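PDB 1KNV: Bse634I restriction endonuclease from Geobacillus stearothermophilus, which is a type II restriction endonuclease that cleaves double-stranded DNA at a specific recognition sequence, probably with the help of divalent metal ions. Local coordinates for residues B[100-105]-B[176-181]; B[109-114]-B[142-147]; B[22-27]-B[69-74]. All blocks are in the same frame, centred on the assembly; numbering follows the deposited sequence.

Contact 1: residues B[100-105]-B[176-181]; sequences LIIKMP and LTLFKD
The ring of F179 packs against the residues that follow strand 99-103, where P105 meets its outer rim and M104 the CB end, both obliquely. P105 CD lies 3.5 Å from F179 CE2, on the CD2-CE2-CZ side, as the two side chains come from opposite directions. M104 curls its thioether back, and SD stops 3.6 Å from F179 CB. The sulfur stands 5.1 Å from the centroid of the F179 ring and 57° off the normal, an oblique Met-aromatic contact. At the ring edge, in its plane, sits the carbonyl oxygen K103 O, 3.9 Å from F179 CD2. F179 holds CG between its backbone N and carbonyl carbon (chi1 55°), which turns the ring toward P105 and K103 O. With an alanine here, M104 SD and the P105 ring would probably lose their aromatic partner, and a gap would open beside F110, whose ring also meets that of F179. Strand 99-103 is an outermost strand, within this chain, of the mixed five-stranded sheet of a PD-(D/E)XK-clan nuclease, and the loop following helix 169-176 packs against it here. Further back along the strand I102 divides its branches: CG1 touches L178 CD2 at 3.8 Å, whereas CG2 lies against the backbone N and CB of F179. No direct hydrogen bond joins the segments; two waters do so instead, both donating to K103 O. One water also donates to L176 O, its oxygen 2.9 Å from that atom, and the other accepts a weak bond from L178 N. K103 turns its own amine the other way, donating from NZ to M104 O at 3.1 Å, and its side chain lies close to D146, which is seen to bind calcium in a structure of this protein, although none is bound to this chain in the model.

Contact 2: residues B[109-114]-B[142-147]; sequences TFDFRK and TSNPDL
F112 sets the edge of its ring against the N144 amide, with CD2 3.3 Å from N144 OD1, which lies in the ring plane; ring and amide planes stand 78° apart. The ring is sandwiched near its rim, R113 CG over one face and P145 CD over the other, the latter 4.0 Å from F112 CD2. N144 uses both ends of its amide on the opposing backbone. OD1 accepts from F112 N at 3.0 Å, an almost straight bond whose donor is tilted from the carbonyl plane, while ND2 gives a short 2.6 Å bond to F110 O, which lies in the amide plane of N144. ND2 also bonds to P105 O, and these three bonds should fix the rotation of the amide firmly. Farther out, the R113 chain bends at chi3 (56°) and brings NH1 to T142 OG1 at 2.9 Å, the hydroxyl lying at the edge of the guanidinium group and in its plane. Its NH2 forms a salt bridge with E128 of helix 118-131, so the group is held from two directions. A water bridges T142 OG1 and D111 OD1, donating to the latter. The same OD1 accepts from R113 N, 2.8 Å away and above the carboxylate plane, closing an Asx turn that leads into the 3-10 segment starting at F112. Immediately beyond P145 comes D146, which has been seen to bind calcium in this protein, though none is bound to this chain here; D146 and L147 both face V195 in a classic beta bulge, at the start of the strand 147-151 in the nuclease sheet.

Contact 3: residues B[22-27]-B[69-74]; sequences IRIKPF and GAFSNT
This is a small, partly buried apolar contact in which the end of strand 19-24, the second strand of a beta hairpin, lies against the first turns of the long helix 68-93. The strand and helix segments run nearly parallel, at 23°, with their axes 9.4 Å apart. I24 carries most of it: its CD1 sits over one face of the F71 ring, offset toward the rim, in a CH-pi contact 3.9 Å from the ring centroid. The same methyl is 3.6 Å from T74 OG1. I24 has CG1 anti to its carbonyl carbon (chi1 -61°) and an extended chi2, which carries CD1 across to the helix. The T74 hydroxyl touches I24 but is spent within the helix, donating to A70 O at 2.9 Å; T74 N reaches that oxygen from the opposite face of its plane. The other branch, T74 CG2, meets P26 CB at 3.8 Å. Beyond F71, helix 43-60 supplies K55 for a cation-pi contact with the ring. K25 occupies the N-cap position and P26 begins helix 26-33, so the packing spans a strand-to-helix junction at the N-terminal side of the fold, away from the calcium-binding residues.

In the fold
From the N terminus, contact 3 comes first: segment 22-27 meets 69-74 after an intervening part of the chain that includes the rest of helix 26-33 and helix 43-60, and it closes before the other two open. Helix 68-93 then runs on to strand 99-103, where contact 1 begins; its loop closes only at 176-181. Contact 2 falls wholly within that loop, bringing 109-114 to 142-147 around helix 118-131. Contacts 1 and 2 touch directly, M104 N to D146 O at 3.0 Å, and together join strands 99-103 and 147-151 with their flanking loops. Contact 3 lies about 22 Å from contact 1 between centres, yet F27 still packs on L176, joining helix 26-33 to the end of helix 169-176, beside contact 1.

Contact 1: residues B[100-105]-B[176-181]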
ATOM      1  N   LEU B 100       6.216  31.719  -3.217  1.00 22.47           N
ATOM      2  CA  LEU B 100       5.145  32.548  -2.700  1.00 21.58           C
ATOM      3  C   LEU B 100       4.904  32.016  -1.301  1.00 20.64           C
ATOM      4  O   LEU B 100       4.714  30.815  -1.106  1.00 20.68           O
ATOM      5  CB  LEU B 100       3.851  32.413  -3.523  1.00 21.86           C
ATOM      6  CG  LEU B 100       3.740  33.105  -4.890  1.00 22.18           C
ATOM      7  CD1 LEU B 100       2.305  32.990  -5.425  1.00 21.43           C
ATOM      8  CD2 LEU B 100       4.128  34.570  -4.749  1.00 23.06           C
ATOM      9  N   ILE B 101       4.959  32.912  -0.326  1.00 20.29           N
ATOM     10  CA  ILE B 101       4.713  32.566   1.067  1.00 20.09           C
ATOM     11  C   ILE B 101       3.427  33.335   1.377  1.00 19.95           C
ATOM     12  O   ILE B 101       3.450  34.537   1.617  1.00 20.40           O
ATOM     13  CB  ILE B 101       5.885  33.026   1.941  1.00 18.76           C
ATOM     14  CG1 ILE B 101       7.170  32.397   1.406  1.00 18.68           C
ATOM     15  CG2 ILE B 101       5.657  32.629   3.378  1.00 17.39           C
ATOM     16  CD1 ILE B 101       8.415  33.019   1.918  1.00 19.05           C
ATOM     17  N   ILE B 102       2.306  32.623   1.349  1.00 19.48           N
ATOM     18  CA  ILE B 102       0.993  33.224   1.544  1.00 19.42           C
ATOM     19  C   ILE B 102       0.319  33.051   2.892  1.00 20.27           C
ATOM     20  O   ILE B 102       0.251  31.951   3.437  1.00 21.00           O
ATOM     21  CB  ILE B 102       0.020  32.691   0.488  1.00 19.10           C
ATOM     22  CG1 ILE B 102       0.611  32.907  -0.903  1.00 18.60           C
ATOM     23  CG2 ILE B 102      -1.332  33.361   0.642  1.00 17.72           C
ATOM     24  CD1 ILE B 102      -0.159  32.204  -1.997  1.00 20.56           C
ATOM     25  N   LYS B 103      -0.217  34.151   3.410  1.00 21.29           N
ATOM     26  CA  LYS B 103      -0.916  34.133   4.683  1.00 20.42           C
ATOM     27  C   LYS B 103      -2.351  33.698   4.405  1.00 20.62           C
ATOM     28  O   LYS B 103      -3.092  34.399   3.729  1.00 21.25           O
ATOM     29  CB  LYS B 103      -0.902  35.526   5.308  1.00 20.94           C
ATOM     30  CG  LYS B 103      -0.816  35.495   6.817  1.00 21.85           C
ATOM     31  CD  LYS B 103      -2.017  34.820   7.385  1.00 22.72           C
ATOM     32  CE  LYS B 103      -1.790  34.341   8.794  1.00 21.95           C
ATOM     33  NZ  LYS B 103      -3.005  33.596   9.208  1.00 22.90           N
ATOM     34  N   MET B 104      -2.741  32.543   4.930  1.00 21.08           N
ATOM     35  CA  MET B 104      -4.078  32.025   4.698  1.00 22.64           C
ATOM     36  C   MET B 104      -5.080  32.309   5.805  1.00 23.23           C
ATOM     37  O   MET B 104      -4.737  32.282   6.985  1.00 23.44           O
ATOM     38  CB  MET B 104      -4.019  30.513   4.475  1.00 22.95           C
ATOM     39  CG  MET B 104      -3.204  30.080   3.276  1.00 22.53           C
ATOM     40  SD  MET B 104      -3.876  30.715   1.742  1.00 24.15           S
ATOM     41  CE  MET B 104      -5.459  29.952   1.741  1.00 22.72           C
ATOM     42  N   PRO B 105      -6.342  32.578   5.429  1.00 24.30           N
ATOM     43  CA  PRO B 105      -7.434  32.862   6.364  1.00 25.95           C
ATOM     44  C   PRO B 105      -7.942  31.503   6.842  1.00 28.42           C
ATOM     45  O   PRO B 105      -7.323  30.480   6.539  1.00 29.28           O
ATOM     46  CB  PRO B 105      -8.450  33.570   5.486  1.00 24.87           C
ATOM     47  CG  PRO B 105      -8.318  32.813   4.206  1.00 24.93           C
ATOM     48  CD  PRO B 105      -6.815  32.682   4.035  1.00 24.27           C
ATOM     49  N   LEU B 176      -2.978  40.174   2.596  1.00 29.75           N
ATOM     50  CA  LEU B 176      -3.976  39.290   3.183  1.00 29.10           C
ATOM     51  C   LEU B 176      -4.938  38.628   2.197  1.00 28.87           C
ATOM     52  O   LEU B 176      -5.773  37.817   2.605  1.00 30.62           O
ATOM     53  CB  LEU B 176      -4.781  40.052   4.245  1.00 28.26           C
ATOM     54  CG  LEU B 176      -4.017  40.560   5.477  1.00 28.13           C
ATOM     55  CD1 LEU B 176      -4.961  41.340   6.383  1.00 26.91           C
ATOM     56  CD2 LEU B 176      -3.403  39.377   6.234  1.00 27.74           C
ATOM     57  N   THR B 177      -4.831  38.965   0.914  1.00 27.22           N
ATOM     58  CA  THR B 177      -5.714  38.385  -0.102  1.00 26.26           C
ATOM     59  C   THR B 177      -4.897  37.821  -1.243  1.00 25.64           C
ATOM     60  O   THR B 177      -5.398  37.659  -2.348  1.00 26.15           O
ATOM     61  CB  THR B 177      -6.679  39.432  -0.698  1.00 26.86           C
ATOM     62  OG1 THR B 177      -5.925  40.482  -1.323  1.00 26.73           O
ATOM     63  CG2 THR B 177      -7.574  40.018   0.387  1.00 26.82           C
ATOM     64  N   LEU B 178      -3.636  37.518  -0.970  1.00 24.94           N
ATOM     65  CA  LEU B 178      -2.736  36.983  -1.980  1.00 23.75           C
ATOM     66  C   LEU B 178      -3.236  35.641  -2.524  1.00 23.67           C
ATOM     67  O   LEU B 178      -3.096  35.344  -3.704  1.00 23.57           O
ATOM     68  CB  LEU B 178      -1.342  36.839  -1.364  1.00 23.23           C
ATOM     69  CG  LEU B 178      -0.107  36.624  -2.232  1.00 21.84           C
ATOM     70  CD1 LEU B 178       0.004  37.695  -3.313  1.00 20.85           C
ATOM     71  CD2 LEU B 178       1.100  36.659  -1.320  1.00 21.82           C
ATOM     72  N   PHE B 179      -3.834  34.832  -1.662  1.00 25.23           N
ATOM     73  CA  PHE B 179      -4.343  33.531  -2.076  1.00 25.37           C
ATOM     74  C   PHE B 179      -5.338  33.636  -3.230  1.00 27.00           C
ATOM     75  O   PHE B 179      -5.513  32.688  -4.000  1.00 27.29           O
ATOM     76  CB  PHE B 179      -4.993  32.836  -0.880  1.00 26.06           C
ATOM     77  CG  PHE B 179      -6.070  33.649  -0.211  1.00 26.18           C
ATOM     78  CD1 PHE B 179      -7.348  33.727  -0.755  1.00 25.45           C
ATOM     79  CD2 PHE B 179      -5.802  34.343   0.958  1.00 26.08           C
ATOM     80  CE1 PHE B 179      -8.336  34.480  -0.147  1.00 25.01           C
ATOM     81  CE2 PHE B 179      -6.791  35.098   1.568  1.00 26.51           C
ATOM     82  CZ  PHE B 179      -8.061  35.165   1.011  1.00 25.46           C
ATOM     83  N   LYS B 180      -5.989  34.790  -3.350  1.00 27.28           N
ATOM     84  CA  LYS B 180      -6.961  35.006  -4.415  1.00 26.50           C
ATOM     85  C   LYS B 180      -6.316  35.060  -5.808  1.00 25.64           C
ATOM     86  O   LYS B 180      -6.937  34.666  -6.787  1.00 25.62           O
ATOM     87  CB  LYS B 180      -7.741  36.301  -4.171  1.00 26.54           C
ATOM     88  CG  LYS B 180      -8.640  36.314  -2.952  1.00 26.45           C
ATOM     89  CD  LYS B 180      -9.351  37.653  -2.902  1.00 27.52           C
ATOM     90  CE  LYS B 180     -10.275  37.785  -1.706  1.00 29.29           C
ATOM     91  NZ  LYS B 180     -10.940  39.129  -1.713  1.00 30.16           N
ATOM     92  N   ASP B 181      -5.080  35.549  -5.895  1.00 25.97           N
ATOM     93  CA  ASP B 181      -4.362  35.641  -7.173  1.00 26.57           C
ATOM     94  C   ASP B 181      -4.014  34.269  -7.757  1.00 26.87           C
ATOM     95  O   ASP B 181      -3.910  34.110  -8.981  1.00 27.94           O
ATOM     96  CB  ASP B 181      -3.045  36.405  -7.007  1.00 28.15           C
ATOM     97  CG  ASP B 181      -3.246  37.865  -6.681  1.00 30.45           C
ATOM     98  OD1 ASP B 181      -4.378  38.247  -6.311  1.00 32.37           O
ATOM     99  OD2 ASP B 181      -2.258  38.629  -6.781  1.00 30.74           O
TER
HETATM  100  O   HOH W   1      -2.752  36.103   1.210  1.00 23.80           O
HETATM  101  O   HOH W   2      -5.089  35.999   4.760  1.00 24.72           O

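Contact 2: residues B[109-114]-B[142-147]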
ATOM      1  N   THR B 109     -13.470  30.849   5.340  1.00 32.21           N
ATOM      2  CA  THR B 109     -13.329  32.069   4.556  1.00 30.17           C
ATOM      3  C   THR B 109     -12.877  31.707   3.141  1.00 29.66           C
ATOM      4  O   THR B 109     -13.449  32.159   2.148  1.00 30.81           O
ATOM      5  CB  THR B 109     -12.274  32.993   5.175  1.00 30.33           C
ATOM      6  OG1 THR B 109     -12.706  33.390   6.479  1.00 31.25           O
ATOM      7  CG2 THR B 109     -12.052  34.226   4.305  1.00 29.59           C
ATOM      8  N   PHE B 110     -11.840  30.884   3.060  1.00 27.70           N
ATOM      9  CA  PHE B 110     -11.301  30.463   1.781  1.00 26.09           C
ATOM     10  C   PHE B 110     -10.538  29.169   1.982  1.00 26.60           C
ATOM     11  O   PHE B 110      -9.421  29.189   2.493  1.00 27.32           O
ATOM     12  CB  PHE B 110     -10.348  31.527   1.235  1.00 24.51           C
ATOM     13  CG  PHE B 110      -9.842  31.241  -0.160  1.00 23.90           C
ATOM     14  CD1 PHE B 110     -10.473  31.788  -1.270  1.00 22.83           C
ATOM     15  CD2 PHE B 110      -8.734  30.426  -0.360  1.00 23.24           C
ATOM     16  CE1 PHE B 110     -10.009  31.532  -2.552  1.00 22.29           C
ATOM     17  CE2 PHE B 110      -8.262  30.164  -1.639  1.00 22.79           C
ATOM     18  CZ  PHE B 110      -8.900  30.718  -2.737  1.00 23.29           C
ATOM     19  N   ASP B 111     -11.144  28.048   1.590  1.00 26.09           N
ATOM     20  CA  ASP B 111     -10.509  26.737   1.703  1.00 24.94           C
ATOM     21  C   ASP B 111      -9.272  26.761   0.810  1.00 24.58           C
ATOM     22  O   ASP B 111      -9.389  26.935  -0.404  1.00 24.98           O
ATOM     23  CB  ASP B 111     -11.467  25.659   1.215  1.00 26.09           C
ATOM     24  CG  ASP B 111     -10.868  24.277   1.289  1.00 27.39           C
ATOM     25  OD1 ASP B 111      -9.627  24.165   1.345  1.00 26.70           O
ATOM     26  OD2 ASP B 111     -11.644  23.296   1.278  1.00 29.97           O
ATOM     27  N   PHE B 112      -8.094  26.573   1.405  1.00 23.45           N
ATOM     28  CA  PHE B 112      -6.830  26.614   0.656  1.00 22.32           C
ATOM     29  C   PHE B 112      -6.821  25.676  -0.542  1.00 21.97           C
ATOM     30  O   PHE B 112      -6.129  25.933  -1.530  1.00 22.53           O
ATOM     31  CB  PHE B 112      -5.642  26.286   1.579  1.00 21.86           C
ATOM     32  CG  PHE B 112      -5.332  24.807   1.691  1.00 20.69           C
ATOM     33  CD1 PHE B 112      -4.372  24.220   0.874  1.00 20.30           C
ATOM     34  CD2 PHE B 112      -6.018  24.004   2.593  1.00 19.66           C
ATOM     35  CE1 PHE B 112      -4.100  22.849   0.957  1.00 20.01           C
ATOM     36  CE2 PHE B 112      -5.757  22.641   2.681  1.00 20.09           C
ATOM     37  CZ  PHE B 112      -4.793  22.060   1.859  1.00 19.40           C
ATOM     38  N   ARG B 113      -7.583  24.589  -0.448  1.00 20.74           N
ATOM     39  CA  ARG B 113      -7.668  23.611  -1.529  1.00 21.40           C
ATOM     40  C   ARG B 113      -8.103  24.241  -2.848  1.00 21.42           C
ATOM     41  O   ARG B 113      -7.846  23.701  -3.918  1.00 20.37           O
ATOM     42  CB  ARG B 113      -8.622  22.485  -1.130  1.00 21.12           C
ATOM     43  CG  ARG B 113      -8.019  21.592  -0.060  1.00 21.57           C
ATOM     44  CD  ARG B 113      -9.046  20.719   0.601  1.00 21.83           C
ATOM     45  NE  ARG B 113      -9.776  19.897  -0.354  1.00 21.70           N
ATOM     46  CZ  ARG B 113     -10.662  18.975   0.003  1.00 22.03           C
ATOM     47  NH1 ARG B 113     -10.911  18.770   1.292  1.00 23.14           N
ATOM     48  NH2 ARG B 113     -11.298  18.263  -0.915  1.00 21.43           N
ATOM     49  N   LYS B 114      -8.745  25.402  -2.764  1.00 22.30           N
ATOM     50  CA  LYS B 114      -9.198  26.104  -3.950  1.00 21.26           C
ATOM     51  C   LYS B 114      -8.045  26.696  -4.750  1.00 20.72           C
ATOM     52  O   LYS B 114      -8.258  27.220  -5.840  1.00 21.09           O
ATOM     53  CB  LYS B 114     -10.198  27.190  -3.549  1.00 23.43           C
ATOM     54  CG  LYS B 114     -11.506  26.610  -3.027  1.00 25.81           C
ATOM     55  CD  LYS B 114     -12.291  27.595  -2.189  1.00 27.75           C
ATOM     56  CE  LYS B 114     -12.784  28.748  -3.014  1.00 29.70           C
ATOM     57  NZ  LYS B 114     -13.513  29.736  -2.168  1.00 31.48           N
ATOM     58  N   THR B 142     -10.854  18.796   5.850  1.00 22.02           N
ATOM     59  CA  THR B 142      -9.540  19.419   5.887  1.00 22.68           C
ATOM     60  C   THR B 142      -9.635  20.823   6.476  1.00 22.60           C
ATOM     61  O   THR B 142     -10.725  21.374   6.615  1.00 24.16           O
ATOM     62  CB  THR B 142      -8.926  19.484   4.464  1.00 22.17           C
ATOM     63  OG1 THR B 142      -9.809  20.204   3.599  1.00 21.81           O
ATOM     64  CG2 THR B 142      -8.718  18.070   3.900  1.00 20.96           C
ATOM     65  N   SER B 143      -8.492  21.392   6.834  1.00 22.67           N
ATOM     66  CA  SER B 143      -8.447  22.740   7.396  1.00 24.01           C
ATOM     67  C   SER B 143      -7.352  23.527   6.683  1.00 23.37           C
ATOM     68  O   SER B 143      -6.666  22.994   5.811  1.00 23.06           O
ATOM     69  CB  SER B 143      -8.157  22.687   8.899  1.00 24.30           C
ATOM     70  OG  SER B 143      -6.934  22.016   9.149  1.00 25.82           O
ATOM     71  N   ASN B 144      -7.192  24.791   7.059  1.00 23.36           N
ATOM     72  CA  ASN B 144      -6.194  25.662   6.451  1.00 21.73           C
ATOM     73  C   ASN B 144      -4.969  25.924   7.292  1.00 21.81           C
ATOM     74  O   ASN B 144      -5.079  26.343   8.446  1.00 21.64           O
ATOM     75  CB  ASN B 144      -6.788  27.036   6.158  1.00 22.97           C
ATOM     76  CG  ASN B 144      -7.600  27.064   4.910  1.00 24.05           C
ATOM     77  OD1 ASN B 144      -7.961  26.030   4.368  1.00 25.45           O
ATOM     78  ND2 ASN B 144      -7.911  28.264   4.446  1.00 25.25           N
ATOM     79  N   PRO B 145      -3.779  25.666   6.736  1.00 21.49           N
ATOM     80  CA  PRO B 145      -2.572  25.945   7.512  1.00 21.53           C
ATOM     81  C   PRO B 145      -2.558  27.477   7.497  1.00 21.60           C
ATOM     82  O   PRO B 145      -3.093  28.087   6.564  1.00 21.28           O
ATOM     83  CB  PRO B 145      -1.466  25.342   6.655  1.00 21.75           C
ATOM     84  CG  PRO B 145      -1.991  25.473   5.290  1.00 23.07           C
ATOM     85  CD  PRO B 145      -3.440  25.058   5.442  1.00 21.49           C
ATOM     86  N   ASP B 146      -1.983  28.105   8.515  1.00 20.76           N
ATOM     87  CA  ASP B 146      -1.976  29.560   8.568  1.00 20.48           C
ATOM     88  C   ASP B 146      -1.018  30.156   7.551  1.00 20.63           C
ATOM     89  O   ASP B 146      -1.174  31.308   7.126  1.00 20.39           O
ATOM     90  CB  ASP B 146      -1.596  30.029   9.971  1.00 22.39           C
ATOM     91  CG  ASP B 146      -2.580  29.548  11.027  1.00 22.90           C
ATOM     92  OD1 ASP B 146      -3.802  29.791  10.869  1.00 24.30           O
ATOM     93  OD2 ASP B 146      -2.135  28.923  12.007  1.00 24.94           O
ATOM     94  N   LEU B 147      -0.042  29.372   7.137  1.00 20.63           N
ATOM     95  CA  LEU B 147       0.942  29.859   6.189  1.00 20.31           C
ATOM     96  C   LEU B 147       1.277  28.776   5.167  1.00 19.95           C
ATOM     97  O   LEU B 147       1.489  27.610   5.518  1.00 18.03           O
ATOM     98  CB  LEU B 147       2.193  30.236   6.970  1.00 22.42           C
ATOM     99  CG  LEU B 147       3.392  30.931   6.368  1.00 24.12           C
ATOM    100  CD1 LEU B 147       2.876  32.230   5.831  1.00 24.22           C
ATOM    101  CD2 LEU B 147       4.487  31.132   7.418  1.00 24.20           C
TER
HETATM  102  O   HOH W   3      -8.972  22.551   3.409  1.00 21.15           O

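Contact 3: residues B[22-27]-B[69-74]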
ATOM      1  N   ILE B  22     -18.602  49.991  20.853  1.00 46.14           N
ATOM      2  CA  ILE B  22     -17.272  50.356  20.386  1.00 45.27           C
ATOM      3  C   ILE B  22     -16.542  49.176  19.750  1.00 44.59           C
ATOM      4  O   ILE B  22     -16.484  48.086  20.324  1.00 44.65           O
ATOM      5  CB  ILE B  22     -16.406  50.886  21.554  1.00 45.44           C
ATOM      6  CG1 ILE B  22     -17.203  51.909  22.385  1.00 45.41           C
ATOM      7  CG2 ILE B  22     -15.122  51.495  21.010  1.00 45.47           C
ATOM      8  CD1 ILE B  22     -17.733  53.105  21.597  1.00 44.46           C
ATOM      9  N   ARG B  23     -15.984  49.399  18.562  1.00 43.31           N
ATOM     10  CA  ARG B  23     -15.242  48.355  17.856  1.00 41.74           C
ATOM     11  C   ARG B  23     -13.821  48.827  17.568  1.00 39.76           C
ATOM     12  O   ARG B  23     -13.605  49.979  17.202  1.00 39.07           O
ATOM     13  CB  ARG B  23     -15.916  48.008  16.524  1.00 42.94           C
ATOM     14  CG  ARG B  23     -15.837  49.128  15.499  1.00 43.69           C
ATOM     15  CD  ARG B  23     -16.018  48.632  14.072  1.00 44.45           C
ATOM     16  NE  ARG B  23     -17.314  48.997  13.505  1.00 44.67           N
ATOM     17  CZ  ARG B  23     -18.430  48.292  13.665  1.00 44.95           C
ATOM     18  NH1 ARG B  23     -18.420  47.170  14.381  1.00 44.83           N
ATOM     19  NH2 ARG B  23     -19.559  48.707  13.100  1.00 45.12           N
ATOM     20  N   ILE B  24     -12.849  47.941  17.736  1.00 37.88           N
ATOM     21  CA  ILE B  24     -11.473  48.310  17.445  1.00 36.81           C
ATOM     22  C   ILE B  24     -11.247  48.173  15.942  1.00 36.82           C
ATOM     23  O   ILE B  24     -11.840  47.314  15.295  1.00 38.47           O
ATOM     24  CB  ILE B  24     -10.477  47.398  18.171  1.00 35.93           C
ATOM     25  CG1 ILE B  24     -10.679  47.517  19.682  1.00 34.87           C
ATOM     26  CG2 ILE B  24      -9.052  47.759  17.768  1.00 34.45           C
ATOM     27  CD1 ILE B  24      -9.794  46.594  20.481  1.00 35.16           C
ATOM     28  N   LYS B  25     -10.405  49.034  15.388  1.00 36.18           N
ATOM     29  CA  LYS B  25     -10.094  48.993  13.964  1.00 35.39           C
ATOM     30  C   LYS B  25      -8.608  48.646  13.880  1.00 34.61           C
ATOM     31  O   LYS B  25      -7.758  49.532  13.782  1.00 35.14           O
ATOM     32  CB  LYS B  25     -10.374  50.358  13.326  1.00 35.71           C
ATOM     33  CG  LYS B  25     -11.793  50.861  13.545  1.00 35.65           C
ATOM     34  CD  LYS B  25     -12.816  49.863  13.036  1.00 36.21           C
ATOM     35  CE  LYS B  25     -12.730  49.723  11.531  1.00 36.73           C
ATOM     36  NZ  LYS B  25     -12.935  51.041  10.884  1.00 37.31           N
ATOM     37  N   PRO B  26      -8.282  47.342  13.919  1.00 33.55           N
ATOM     38  CA  PRO B  26      -6.904  46.840  13.864  1.00 32.50           C
ATOM     39  C   PRO B  26      -6.033  47.378  12.751  1.00 31.31           C
ATOM     40  O   PRO B  26      -4.868  47.684  12.967  1.00 31.80           O
ATOM     41  CB  PRO B  26      -7.087  45.324  13.777  1.00 32.49           C
ATOM     42  CG  PRO B  26      -8.415  45.179  13.107  1.00 32.99           C
ATOM     43  CD  PRO B  26      -9.241  46.232  13.793  1.00 33.32           C
ATOM     44  N   PHE B  27      -6.601  47.505  11.564  1.00 31.74           N
ATOM     45  CA  PHE B  27      -5.843  47.977  10.417  1.00 31.99           C
ATOM     46  C   PHE B  27      -5.485  49.451  10.485  1.00 32.25           C
ATOM     47  O   PHE B  27      -4.409  49.849  10.040  1.00 32.95           O
ATOM     48  CB  PHE B  27      -6.613  47.642   9.142  1.00 31.09           C
ATOM     49  CG  PHE B  27      -6.924  46.175   9.010  1.00 31.51           C
ATOM     50  CD1 PHE B  27      -8.208  45.745   8.704  1.00 31.48           C
ATOM     51  CD2 PHE B  27      -5.931  45.219   9.222  1.00 31.56           C
ATOM     52  CE1 PHE B  27      -8.502  44.380   8.610  1.00 32.20           C
ATOM     53  CE2 PHE B  27      -6.213  43.856   9.131  1.00 31.66           C
ATOM     54  CZ  PHE B  27      -7.500  43.436   8.826  1.00 31.81           C
ATOM     55  N   GLY B  69     -11.323  40.195  25.625  1.00 43.64           N
ATOM     56  CA  GLY B  69     -11.627  39.433  24.428  1.00 42.82           C
ATOM     57  C   GLY B  69     -11.390  40.217  23.153  1.00 42.30           C
ATOM     58  O   GLY B  69     -10.633  39.776  22.283  1.00 42.64           O
ATOM     59  N   ALA B  70     -12.036  41.377  23.043  1.00 41.34           N
ATOM     60  CA  ALA B  70     -11.903  42.238  21.870  1.00 40.84           C
ATOM     61  C   ALA B  70     -10.431  42.485  21.572  1.00 41.09           C
ATOM     62  O   ALA B  70     -10.016  42.490  20.409  1.00 40.89           O
ATOM     63  CB  ALA B  70     -12.621  43.566  22.105  1.00 39.82           C
ATOM     64  N   PHE B  71      -9.648  42.684  22.632  1.00 41.25           N
ATOM     65  CA  PHE B  71      -8.216  42.925  22.491  1.00 41.47           C
ATOM     66  C   PHE B  71      -7.437  41.673  22.102  1.00 40.52           C
ATOM     67  O   PHE B  71      -6.563  41.737  21.241  1.00 40.76           O
ATOM     68  CB  PHE B  71      -7.631  43.523  23.784  1.00 42.10           C
ATOM     69  CG  PHE B  71      -7.829  45.015  23.907  1.00 42.12           C
ATOM     70  CD1 PHE B  71      -8.677  45.546  24.877  1.00 41.78           C
ATOM     71  CD2 PHE B  71      -7.196  45.886  23.025  1.00 41.60           C
ATOM     72  CE1 PHE B  71      -8.892  46.918  24.961  1.00 40.79           C
ATOM     73  CE2 PHE B  71      -7.405  47.258  23.104  1.00 41.44           C
ATOM     74  CZ  PHE B  71      -8.256  47.774  24.074  1.00 40.96           C
ATOM     75  N   SER B  72      -7.749  40.542  22.730  1.00 39.62           N
ATOM     76  CA  SER B  72      -7.063  39.295  22.417  1.00 38.83           C
ATOM     77  C   SER B  72      -7.280  38.966  20.951  1.00 38.01           C
ATOM     78  O   SER B  72      -6.395  38.429  20.287  1.00 37.61           O
ATOM     79  CB  SER B  72      -7.596  38.147  23.269  1.00 39.99           C
ATOM     80  OG  SER B  72      -6.817  36.979  23.063  1.00 41.96           O
ATOM     81  N   ASN B  73      -8.466  39.288  20.449  1.00 36.47           N
ATOM     82  CA  ASN B  73      -8.788  39.042  19.050  1.00 35.76           C
ATOM     83  C   ASN B  73      -8.033  40.000  18.139  1.00 34.82           C
ATOM     84  O   ASN B  73      -7.529  39.600  17.094  1.00 35.13           O
ATOM     85  CB  ASN B  73     -10.288  39.205  18.808  1.00 36.04           C
ATOM     86  CG  ASN B  73     -11.102  38.074  19.397  1.00 36.07           C
ATOM     87  OD1 ASN B  73     -12.328  38.111  19.369  1.00 36.13           O
ATOM     88  ND2 ASN B  73     -10.425  37.056  19.930  1.00 35.75           N
ATOM     89  N   THR B  74      -7.966  41.268  18.526  1.00 33.48           N
ATOM     90  CA  THR B  74      -7.268  42.251  17.716  1.00 31.61           C
ATOM     91  C   THR B  74      -5.778  41.935  17.604  1.00 30.25           C
ATOM     92  O   THR B  74      -5.191  42.114  16.546  1.00 29.87           O
ATOM     93  CB  THR B  74      -7.467  43.663  18.274  1.00 32.38           C
ATOM     94  OG1 THR B  74      -8.856  44.013  18.187  1.00 33.33           O
ATOM     95  CG2 THR B  74      -6.660  44.661  17.482  1.00 31.59           C
TER